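Local coordinates for protein FAD-dependent oxidoreductase (Actinomadura kijaniata, PDB 3M9V) that probably acts as a flavin-dependent oxidoreductase of the acyl-CoA dehydrogenase family in the biosynthesis of the sugar D-kijanose, and binds dTDP, at residues L27-I38 with D54-L64; L88-A99 with G265-D276. One frame throughout, in Å; residues are numbered along the deposited sequence.

In the fold
Both contacts belong to the helical part of an acyl-CoA dehydrogenase fold, but they sit at different depths. The centre of interaction 1 lies about 17 Å from that of the chain; the contact stays within the N-terminal helical domain, pairing nearby helices with a leucine floor and a polar outer side of histidine, aspartates and arginines. Interaction 2, its centre about 13 Å from that of the chain, is more deeply buried and brings the N-terminal domain against helix 264-283 of the C-terminal domain; glycines and alanines let its helices come close, and charge appears at one end. The two share no segment, yet they touch: Ile38 and Leu28 pack on Ala94, Asp95 and Ala90.

Interaction 1 (L27-I38 with D54-L64); sequences LLDRLAAHLPRI and DTFDALRKDGL
His34 reaches from the turn between helices 22-32 and 35-48 onto helix 53-61, a helix-helix contact within the N-terminal helical domain of the acyl-CoA dehydrogenase fold. Its CG lies anti to its own carbonyl carbon (chi1 -60°), which directs the imidazole across the gap. One face of the ring receives CD2 of Leu59, a CH-pi contact 3.9 Å from the ring centroid, while Leu64 CD1 touches the ring at CD2. Histidine suits this place because one flat face can pack on a leucine methyl while the edge still donates. His34 NE2 gives an almost straight hydrogen bond, 2.8 Å to Asp62 OD2, with the acceptor in the ring plane; OD2 is met from above its carboxylate plane, the two planes standing 70° apart. The bond helps fix the rotation of the ring, and the negative charge probably favours a protonated imidazole. Beneath, Leu27, Leu31, Leu59 and Leu64 fill the buried side, Leu31 CD2 lying 4.0 Å from Leu64 CD1; at the exposed margin Arg30 lays its CB on Leu64 CD2, 3.5 Å away. Gly63, with positive phi, ends the helix in a Schellman motif just before Leu64. Farther along, Ile38 CG1 packs on Thr55 CG2, and Arg37 NH2 forms a salt bridge with Asp54 OD1, 3.0 Å, through that oxygen's anti lone pair. A water donates both to Arg30 O, at 2.7 Å, and to Asp62 OD2.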
loop_
_atom_site.group_PDB
_atom_site.type_symbol
_atom_site.label_atom_id
_atom_site.label_comp_id
_atom_site.label_asym_id
_atom_site.label_seq_id
_atom_site.Cartn_x
_atom_site.Cartn_y
_atom_site.Cartn_z
ATOM N N LEU A 27 17.513 1.614 34.520
ATOM C CA LEU A 27 16.078 1.795 34.277
ATOM C C LEU A 27 15.388 0.551 33.717
ATOM O O LEU A 27 14.382 0.066 34.246
ATOM C CB LEU A 27 15.851 2.996 33.350
ATOM C CG LEU A 27 14.357 3.125 32.997
ATOM C CD1 LEU A 27 13.597 3.310 34.305
ATOM C CD2 LEU A 27 14.080 4.318 32.059
ATOM N N LEU A 28 15.913 0.015 32.621
ATOM C CA LEU A 28 15.315 -1.190 32.047
ATOM C C LEU A 28 15.424 -2.413 32.962
ATOM O O LEU A 28 14.489 -3.221 33.061
ATOM C CB LEU A 28 15.962 -1.459 30.682
ATOM C CG LEU A 28 15.405 -2.502 29.716
ATOM C CD1 LEU A 28 13.994 -2.132 29.322
ATOM C CD2 LEU A 28 16.251 -2.644 28.446
ATOM N N ASP A 29 16.555 -2.570 33.646
ATOM C CA ASP A 29 16.646 -3.701 34.580
ATOM C C ASP A 29 15.604 -3.582 35.688
ATOM O O ASP A 29 14.937 -4.564 36.020
ATOM C CB ASP A 29 18.037 -3.802 35.224
ATOM C CG ASP A 29 19.083 -4.397 34.287
ATOM O OD1 ASP A 29 18.719 -4.934 33.214
ATOM O OD2 ASP A 29 20.291 -4.321 34.602
ATOM N N ARG A 30 15.409 -2.382 36.225
ATOM C CA ARG A 30 14.533 -2.186 37.382
ATOM C C ARG A 30 13.087 -2.366 36.962
ATOM O O ARG A 30 12.268 -2.868 37.724
ATOM C CB ARG A 30 14.727 -0.785 37.975
ATOM C CG ARG A 30 16.027 -0.648 38.755
ATOM C CD ARG A 30 15.770 -0.345 40.230
ATOM N NE ARG A 30 16.314 0.954 40.617
ATOM C CZ ARG A 30 17.599 1.166 40.896
ATOM N NH1 ARG A 30 18.003 2.378 41.251
ATOM N NH2 ARG A 30 18.492 0.182 40.833
ATOM N N LEU A 31 12.765 -1.943 35.745
ATOM C CA LEU A 31 11.408 -2.116 35.233
ATOM C C LEU A 31 11.026 -3.580 35.108
ATOM O O LEU A 31 9.843 -3.903 35.223
ATOM C CB LEU A 31 11.195 -1.460 33.861
ATOM C CG LEU A 31 10.896 0.043 33.881
ATOM C CD1 LEU A 31 11.025 0.587 32.465
ATOM C CD2 LEU A 31 9.563 0.452 34.527
ATOM N N ALA A 32 12.004 -4.459 34.887
ATOM C CA ALA A 32 11.671 -5.853 34.626
ATOM C C ALA A 32 10.840 -6.452 35.755
ATOM O O ALA A 32 9.886 -7.180 35.476
ATOM C CB ALA A 32 12.929 -6.686 34.383
ATOM N N ALA A 33 11.156 -6.130 37.008
ATOM C CA ALA A 33 10.382 -6.629 38.153
ATOM C C ALA A 33 8.886 -6.362 38.058
ATOM O O ALA A 33 8.076 -7.124 38.604
ATOM C CB ALA A 33 10.876 -6.026 39.461
ATOM N N HIS A 34 8.534 -5.259 37.398
ATOM C CA HIS A 34 7.147 -4.810 37.334
ATOM C C HIS A 34 6.404 -5.369 36.134
ATOM O O HIS A 34 5.174 -5.400 36.127
ATOM C CB HIS A 34 7.104 -3.279 37.309
ATOM C CG HIS A 34 7.724 -2.683 38.531
ATOM N ND1 HIS A 34 7.035 -2.552 39.717
ATOM C CD2 HIS A 34 8.989 -2.268 38.780
ATOM C CE1 HIS A 34 7.834 -2.030 40.630
ATOM N NE2 HIS A 34 9.023 -1.844 40.086
ATOM N N LEU A 35 7.136 -5.799 35.111
ATOM C CA LEU A 35 6.441 -6.327 33.939
ATOM C C LEU A 35 5.372 -7.380 34.221
ATOM O O LEU A 35 4.259 -7.292 33.693
ATOM C CB LEU A 35 7.408 -6.740 32.818
ATOM C CG LEU A 35 8.357 -5.618 32.406
ATOM C CD1 LEU A 35 9.321 -6.039 31.304
ATOM C CD2 LEU A 35 7.520 -4.449 31.927
ATOM N N PRO A 36 5.687 -8.391 35.052
ATOM C CA PRO A 36 4.663 -9.428 35.262
ATOM C C PRO A 36 3.343 -8.918 35.833
ATOM O O PRO A 36 2.290 -9.400 35.445
ATOM C CB PRO A 36 5.326 -10.406 36.252
ATOM C CG PRO A 36 6.840 -10.141 36.105
ATOM C CD PRO A 36 6.946 -8.668 35.770
ATOM N N ARG A 37 3.330 -7.945 36.735
ATOM C CA ARG A 37 2.036 -7.402 37.174
ATOM C C ARG A 37 1.322 -6.622 36.061
ATOM O O ARG A 37 0.103 -6.710 35.867
ATOM C CB ARG A 37 2.181 -6.472 38.385
ATOM C CG ARG A 37 0.858 -5.839 38.857
ATOM C CD ARG A 37 1.063 -4.624 39.777
ATOM N NE ARG A 37 1.512 -5.095 41.085
ATOM C CZ ARG A 37 0.726 -5.472 42.095
ATOM N NH1 ARG A 37 1.290 -5.944 43.201
ATOM N NH2 ARG A 37 -0.597 -5.406 42.028
ATOM N N ILE A 38 2.108 -5.844 35.325
ATOM C CA ILE A 38 1.575 -5.060 34.215
ATOM C C ILE A 38 0.872 -5.930 33.177
ATOM O O ILE A 38 -0.276 -5.668 32.807
ATOM C CB ILE A 38 2.664 -4.155 33.604
ATOM C CG1 ILE A 38 3.054 -3.123 34.669
ATOM C CG2 ILE A 38 2.174 -3.553 32.280
ATOM C CD1 ILE A 38 4.328 -2.316 34.364
ATOM N N ASP A 54 -2.479 0.502 41.214
ATOM C CA ASP A 54 -1.483 -0.305 41.935
ATOM C C ASP A 54 -0.144 -0.438 41.216
ATOM O O ASP A 54 0.930 -0.565 41.833
ATOM C CB ASP A 54 -1.989 -1.739 42.193
ATOM C CG ASP A 54 -2.668 -2.359 40.973
ATOM O OD1 ASP A 54 -2.457 -3.543 40.622
ATOM O OD2 ASP A 54 -3.434 -1.614 40.329
ATOM N N THR A 55 -0.184 -0.427 39.885
ATOM C CA THR A 55 1.099 -0.462 39.184
ATOM C C THR A 55 1.853 0.819 39.499
ATOM O O THR A 55 3.075 0.816 39.699
ATOM C CB THR A 55 0.827 -0.493 37.664
ATOM O OG1 THR A 55 0.265 -1.777 37.374
ATOM C CG2 THR A 55 2.122 -0.255 36.904
ATOM N N PHE A 56 1.125 1.934 39.485
ATOM C CA PHE A 56 1.781 3.220 39.721
ATOM C C PHE A 56 2.217 3.387 41.164
ATOM O O PHE A 56 3.290 3.942 41.429
ATOM C CB PHE A 56 0.960 4.400 39.194
ATOM C CG PHE A 56 1.149 4.528 37.710
ATOM C CD1 PHE A 56 2.126 5.377 37.188
ATOM C CD2 PHE A 56 0.419 3.708 36.851
ATOM C CE1 PHE A 56 2.352 5.412 35.798
ATOM C CE2 PHE A 56 0.656 3.739 35.471
ATOM C CZ PHE A 56 1.620 4.597 34.949
ATOM N N ASP A 57 1.440 2.829 42.091
ATOM C CA ASP A 57 1.962 2.826 43.462
ATOM C C ASP A 57 3.299 2.092 43.532
ATOM O O ASP A 57 4.241 2.588 44.142
ATOM C CB ASP A 57 0.979 2.261 44.494
ATOM C CG ASP A 57 -0.198 3.180 44.749
ATOM O OD1 ASP A 57 -0.134 4.402 44.495
ATOM O OD2 ASP A 57 -1.244 2.660 45.184
ATOM N N ALA A 58 3.423 0.925 42.906
ATOM C CA ALA A 58 4.716 0.239 42.933
ATOM C C ALA A 58 5.864 1.007 42.267
ATOM O O ALA A 58 7.006 0.959 42.740
ATOM C CB ALA A 58 4.584 -1.177 42.343
ATOM N N LEU A 59 5.600 1.713 41.169
ATOM C CA LEU A 59 6.696 2.400 40.483
ATOM C C LEU A 59 7.169 3.584 41.317
ATOM O O LEU A 59 8.364 3.893 41.352
ATOM C CB LEU A 59 6.273 2.892 39.094
ATOM C CG LEU A 59 5.841 1.817 38.082
ATOM C CD1 LEU A 59 5.134 2.376 36.842
ATOM C CD2 LEU A 59 7.011 0.913 37.667
ATOM N N ARG A 60 6.211 4.249 41.962
ATOM C CA ARG A 60 6.491 5.367 42.864
ATOM C C ARG A 60 7.434 4.956 43.990
ATOM O O ARG A 60 8.477 5.576 44.163
ATOM C CB ARG A 60 5.216 5.970 43.465
ATOM C CG ARG A 60 4.314 6.613 42.417
ATOM C CD ARG A 60 2.954 7.027 42.964
ATOM N NE ARG A 60 3.092 7.713 44.244
ATOM C CZ ARG A 60 2.625 7.256 45.403
ATOM N NH1 ARG A 60 1.942 6.120 45.474
ATOM N NH2 ARG A 60 2.835 7.956 46.510
ATOM N N LYS A 61 7.088 3.904 44.724
ATOM C CA LYS A 61 7.879 3.568 45.896
ATOM C C LYS A 61 9.210 2.958 45.469
ATOM O O LYS A 61 10.184 3.021 46.220
ATOM C CB LYS A 61 7.101 2.708 46.894
ATOM C CG LYS A 61 6.473 1.460 46.296
ATOM C CD LYS A 61 6.044 0.463 47.375
ATOM C CE LYS A 61 7.236 -0.378 47.844
ATOM N NZ LYS A 61 8.011 0.245 48.961
ATOM N N ASP A 62 9.279 2.421 44.251
ATOM C CA ASP A 62 10.513 1.844 43.728
ATOM C C ASP A 62 11.405 2.932 43.143
ATOM O O ASP A 62 12.462 2.646 42.581
ATOM C CB ASP A 62 10.121 0.912 42.581
ATOM C CG ASP A 62 10.994 -0.309 42.499
ATOM O OD1 ASP A 62 11.402 -0.759 43.591
ATOM O OD2 ASP A 62 11.266 -0.787 41.376
ATOM N N GLY A 63 10.958 4.184 43.201
ATOM C CA GLY A 63 11.713 5.278 42.586
ATOM C C GLY A 63 11.751 5.414 41.067
ATOM O O GLY A 63 12.342 6.358 40.542
ATOM N N LEU A 64 11.080 4.537 40.328
ATOM C CA LEU A 64 11.125 4.652 38.869
ATOM C C LEU A 64 10.393 5.881 38.329
ATOM O O LEU A 64 10.592 6.284 37.183
ATOM C CB LEU A 64 10.648 3.360 38.197
ATOM C CG LEU A 64 11.404 2.152 38.762
ATOM C CD1 LEU A 64 10.845 0.833 38.282
ATOM C CD2 LEU A 64 12.925 2.203 38.523
HETATM O O HOH W 1 12.716 -3.075 40.408
#

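Interaction 2 (L88-A99 with G265-D276); sequences LLAVARADASTA and GVYVGVAQAAYD
Leu89 and Ala92 press against Gly269 where the 88-94 part of helix 81-94 crosses the 265-276 part of helix 264-283, the two segment axes 7.2 Å apart and at -46°, joining the N- and C-terminal helical domains. Glycine suits the crossing: the CA atoms of Leu89 and Gly269 are only 4.2 Å apart, and a CB on Gly269 would clash with Leu89 O and Ala92 CB. Val266 is a knob among Leu88, Ala92, Ala96 and Ala99, its CG2 3.8 Å from Ala99 CB; the small alanines let its two branches sink between them. The other end is polar and more open to solvent, although Arg93, bent at chi3 (58°), still sits among Gly269, Gln272, Ala273 and Asp276, with Gln272 CG touching one guanidinium face. Asp276 OD2 comes over that same face, 2.7 Å from Arg93 NH2, in a salt bridge. Asp276 OD1 takes a bond from Gln272 NE2, while Gln272 OE1 accepts from Arg308. Replacing Asp276 by an alanine is likely to leave Arg93 without its charged mate and Gln272 NE2 without this acceptor, though Arg308 would still hold OE1. The apolar crossing thus depends on small residues for its closeness, while charges pair where Arg93 is exposed.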
loop_
_atom_site.group_PDB
_atom_site.type_symbol
_atom_site.label_atom_id
_atom_site.label_comp_id
_atom_site.label_asym_id
_atom_site.label_seq_id
_atom_site.Cartn_x
_atom_site.Cartn_y
_atom_site.Cartn_z
ATOM N N LEU A 88 9.953 2.586 27.460
ATOM C CA LEU A 88 8.525 2.601 27.096
ATOM C C LEU A 88 8.134 1.423 26.208
ATOM O O LEU A 88 7.042 0.863 26.305
ATOM C CB LEU A 88 8.138 3.916 26.404
ATOM C CG LEU A 88 8.351 5.140 27.307
ATOM C CD1 LEU A 88 7.988 6.456 26.600
ATOM C CD2 LEU A 88 7.459 4.988 28.532
ATOM N N LEU A 89 8.998 1.096 25.254
ATOM C CA LEU A 89 8.762 -0.062 24.390
ATOM C C LEU A 89 8.602 -1.332 25.249
ATOM O O LEU A 89 7.634 -2.097 25.090
ATOM C CB LEU A 89 9.965 -0.130 23.425
ATOM C CG LEU A 89 9.870 -1.071 22.217
ATOM C CD1 LEU A 89 11.085 -0.850 21.271
ATOM C CD2 LEU A 89 9.872 -2.546 22.682
ATOM N N ALA A 90 9.530 -1.570 26.176
ATOM C CA ALA A 90 9.404 -2.774 27.027
ATOM C C ALA A 90 8.099 -2.748 27.839
ATOM O O ALA A 90 7.390 -3.763 27.932
ATOM C CB ALA A 90 10.640 -2.906 27.989
ATOM N N VAL A 91 7.731 -1.581 28.378
ATOM C CA VAL A 91 6.462 -1.509 29.106
ATOM C C VAL A 91 5.256 -1.745 28.187
ATOM O O VAL A 91 4.312 -2.452 28.543
ATOM C CB VAL A 91 6.318 -0.205 29.941
ATOM C CG1 VAL A 91 4.936 -0.083 30.615
ATOM C CG2 VAL A 91 7.401 -0.131 31.019
ATOM N N ALA A 92 5.282 -1.141 27.001
ATOM C CA ALA A 92 4.173 -1.281 26.064
ATOM C C ALA A 92 3.957 -2.722 25.592
ATOM O O ALA A 92 2.818 -3.101 25.318
ATOM C CB ALA A 92 4.347 -0.333 24.882
ATOM N N ARG A 93 5.012 -3.526 25.500
ATOM C CA ARG A 93 4.784 -4.917 25.125
ATOM C C ARG A 93 3.950 -5.583 26.192
ATOM O O ARG A 93 3.256 -6.529 25.885
ATOM C CB ARG A 93 6.076 -5.735 25.043
ATOM C CG ARG A 93 6.901 -5.255 23.907
ATOM C CD ARG A 93 8.286 -5.835 23.956
ATOM N NE ARG A 93 8.178 -7.285 23.930
ATOM C CZ ARG A 93 9.183 -8.054 23.544
ATOM N NH1 ARG A 93 10.327 -7.510 23.142
ATOM N NH2 ARG A 93 9.020 -9.364 23.563
ATOM N N ALA A 94 4.023 -5.105 27.431
ATOM C CA ALA A 94 3.115 -5.583 28.473
ATOM C C ALA A 94 1.747 -4.888 28.507
ATOM O O ALA A 94 0.719 -5.570 28.627
ATOM C CB ALA A 94 3.821 -5.504 29.811
ATOM N N ASP A 95 1.705 -3.556 28.381
ATOM C CA ASP A 95 0.413 -2.904 28.308
ATOM C C ASP A 95 0.679 -1.479 27.822
ATOM O O ASP A 95 1.469 -0.728 28.401
ATOM C CB ASP A 95 -0.253 -2.815 29.705
ATOM C CG ASP A 95 -1.555 -2.018 29.663
ATOM O OD1 ASP A 95 -1.766 -0.956 30.314
ATOM O OD2 ASP A 95 -2.429 -2.508 28.919
ATOM N N ALA A 96 0.026 -1.125 26.733
ATOM C CA ALA A 96 0.322 0.139 26.071
ATOM C C ALA A 96 -0.240 1.326 26.861
ATOM O O ALA A 96 0.382 2.394 26.852
ATOM C CB ALA A 96 -0.335 0.104 24.693
ATOM N N SER A 97 -1.407 1.151 27.481
ATOM C CA SER A 97 -1.961 2.209 28.338
ATOM C C SER A 97 -1.003 2.565 29.454
ATOM O O SER A 97 -0.827 3.748 29.712
ATOM C CB SER A 97 -3.279 1.841 29.039
ATOM O OG SER A 97 -4.297 1.694 28.057
ATOM N N THR A 98 -0.395 1.569 30.101
ATOM C CA THR A 98 0.530 1.907 31.185
ATOM C C THR A 98 1.737 2.675 30.658
ATOM O O THR A 98 2.269 3.575 31.310
ATOM C CB THR A 98 1.048 0.602 31.843
ATOM O OG1 THR A 98 -0.071 -0.098 32.395
ATOM C CG2 THR A 98 2.092 0.857 32.914
ATOM N N ALA A 99 2.234 2.252 29.498
ATOM C CA ALA A 99 3.366 2.942 28.891
ATOM C C ALA A 99 3.007 4.392 28.555
ATOM O O ALA A 99 3.862 5.261 28.680
ATOM C CB ALA A 99 3.845 2.196 27.618
ATOM N N GLY A 265 8.223 5.021 21.100
ATOM C CA GLY A 265 8.540 3.716 21.661
ATOM C C GLY A 265 7.314 2.908 22.049
ATOM O O GLY A 265 7.327 1.671 22.000
ATOM N N VAL A 266 6.229 3.588 22.410
ATOM C CA VAL A 266 4.980 2.914 22.813
ATOM C C VAL A 266 4.428 2.082 21.646
ATOM O O VAL A 266 4.153 0.882 21.754
ATOM C CB VAL A 266 3.952 3.913 23.371
ATOM C CG1 VAL A 266 2.620 3.178 23.659
ATOM C CG2 VAL A 266 4.526 4.565 24.665
ATOM N N TYR A 267 4.370 2.710 20.482
ATOM C CA TYR A 267 3.693 2.117 19.301
ATOM C C TYR A 267 4.643 1.077 18.713
ATOM O O TYR A 267 4.187 0.033 18.234
ATOM C CB TYR A 267 3.282 3.221 18.313
ATOM C CG TYR A 267 2.353 4.162 19.063
ATOM C CD1 TYR A 267 1.076 3.721 19.418
ATOM C CD2 TYR A 267 2.734 5.454 19.439
ATOM C CE1 TYR A 267 0.192 4.537 20.141
ATOM C CE2 TYR A 267 1.845 6.285 20.162
ATOM C CZ TYR A 267 0.607 5.797 20.528
ATOM O OH TYR A 267 -0.299 6.518 21.250
ATOM N N VAL A 268 5.948 1.327 18.827
ATOM C CA VAL A 268 6.887 0.285 18.454
ATOM C C VAL A 268 6.722 -0.958 19.348
ATOM O O VAL A 268 6.797 -2.094 18.860
ATOM C CB VAL A 268 8.382 0.749 18.481
ATOM C CG1 VAL A 268 9.276 -0.410 18.039
ATOM C CG2 VAL A 268 8.635 2.000 17.598
ATOM N N GLY A 269 6.530 -0.784 20.654
ATOM C CA GLY A 269 6.322 -1.963 21.523
ATOM C C GLY A 269 5.044 -2.730 21.253
ATOM O O GLY A 269 5.026 -3.973 21.282
ATOM N N VAL A 270 3.966 -1.999 20.956
ATOM C CA VAL A 270 2.713 -2.626 20.499
ATOM C C VAL A 270 2.912 -3.492 19.251
ATOM O O VAL A 270 2.464 -4.655 19.203
ATOM C CB VAL A 270 1.579 -1.583 20.311
ATOM C CG1 VAL A 270 0.322 -2.244 19.750
ATOM C CG2 VAL A 270 1.215 -0.981 21.692
ATOM N N ALA A 271 3.590 -2.949 18.239
ATOM C CA ALA A 271 3.869 -3.780 17.069
ATOM C C ALA A 271 4.723 -5.003 17.424
ATOM O O ALA A 271 4.557 -6.085 16.856
ATOM C CB ALA A 271 4.569 -2.930 15.983
ATOM N N GLN A 272 5.707 -4.829 18.301
ATOM C CA GLN A 272 6.542 -5.971 18.688
ATOM C C GLN A 272 5.710 -7.075 19.361
ATOM O O GLN A 272 5.924 -8.265 19.119
ATOM C CB GLN A 272 7.715 -5.502 19.567
ATOM C CG GLN A 272 8.715 -6.613 19.992
ATOM C CD GLN A 272 9.558 -7.065 18.821
ATOM O OE1 GLN A 272 10.302 -6.273 18.248
ATOM N NE2 GLN A 272 9.423 -8.320 18.431
ATOM N N ALA A 273 4.762 -6.688 20.210
ATOM C CA ALA A 273 4.037 -7.634 21.041
ATOM C C ALA A 273 3.069 -8.338 20.088
ATOM O O ALA A 273 2.871 -9.527 20.246
ATOM C CB ALA A 273 3.271 -6.923 22.189
ATOM N N ALA A 274 2.521 -7.648 19.088
ATOM C CA ALA A 274 1.695 -8.319 18.084
ATOM C C ALA A 274 2.467 -9.390 17.304
ATOM O O ALA A 274 2.036 -10.528 17.143
ATOM C CB ALA A 274 1.055 -7.289 17.112
ATOM N N TYR A 275 3.663 -9.047 16.850
ATOM C CA TYR A 275 4.474 -9.975 16.086
ATOM C C TYR A 275 4.818 -11.201 16.949
ATOM O O TYR A 275 4.702 -12.334 16.469
ATOM C CB TYR A 275 5.759 -9.264 15.718
ATOM C CG TYR A 275 6.700 -10.049 14.834
ATOM C CD1 TYR A 275 6.226 -10.827 13.777
ATOM C CD2 TYR A 275 8.062 -10.004 15.035
ATOM C CE1 TYR A 275 7.112 -11.541 12.948
ATOM C CE2 TYR A 275 8.952 -10.683 14.197
ATOM C CZ TYR A 275 8.475 -11.421 13.155
ATOM O OH TYR A 275 9.403 -12.074 12.372
ATOM N N ASP A 276 5.246 -10.953 18.191
ATOM C CA ASP A 276 5.632 -12.022 19.115
ATOM C C ASP A 276 4.492 -12.989 19.368
ATOM O O ASP A 276 4.718 -14.196 19.441
ATOM C CB ASP A 276 6.016 -11.444 20.475
ATOM C CG ASP A 276 7.367 -10.777 20.428
ATOM O OD1 ASP A 276 8.100 -10.898 19.431
ATOM O OD2 ASP A 276 7.653 -10.049 21.381
HETATM O O HOH W 2 6.295 -9.308 23.220
#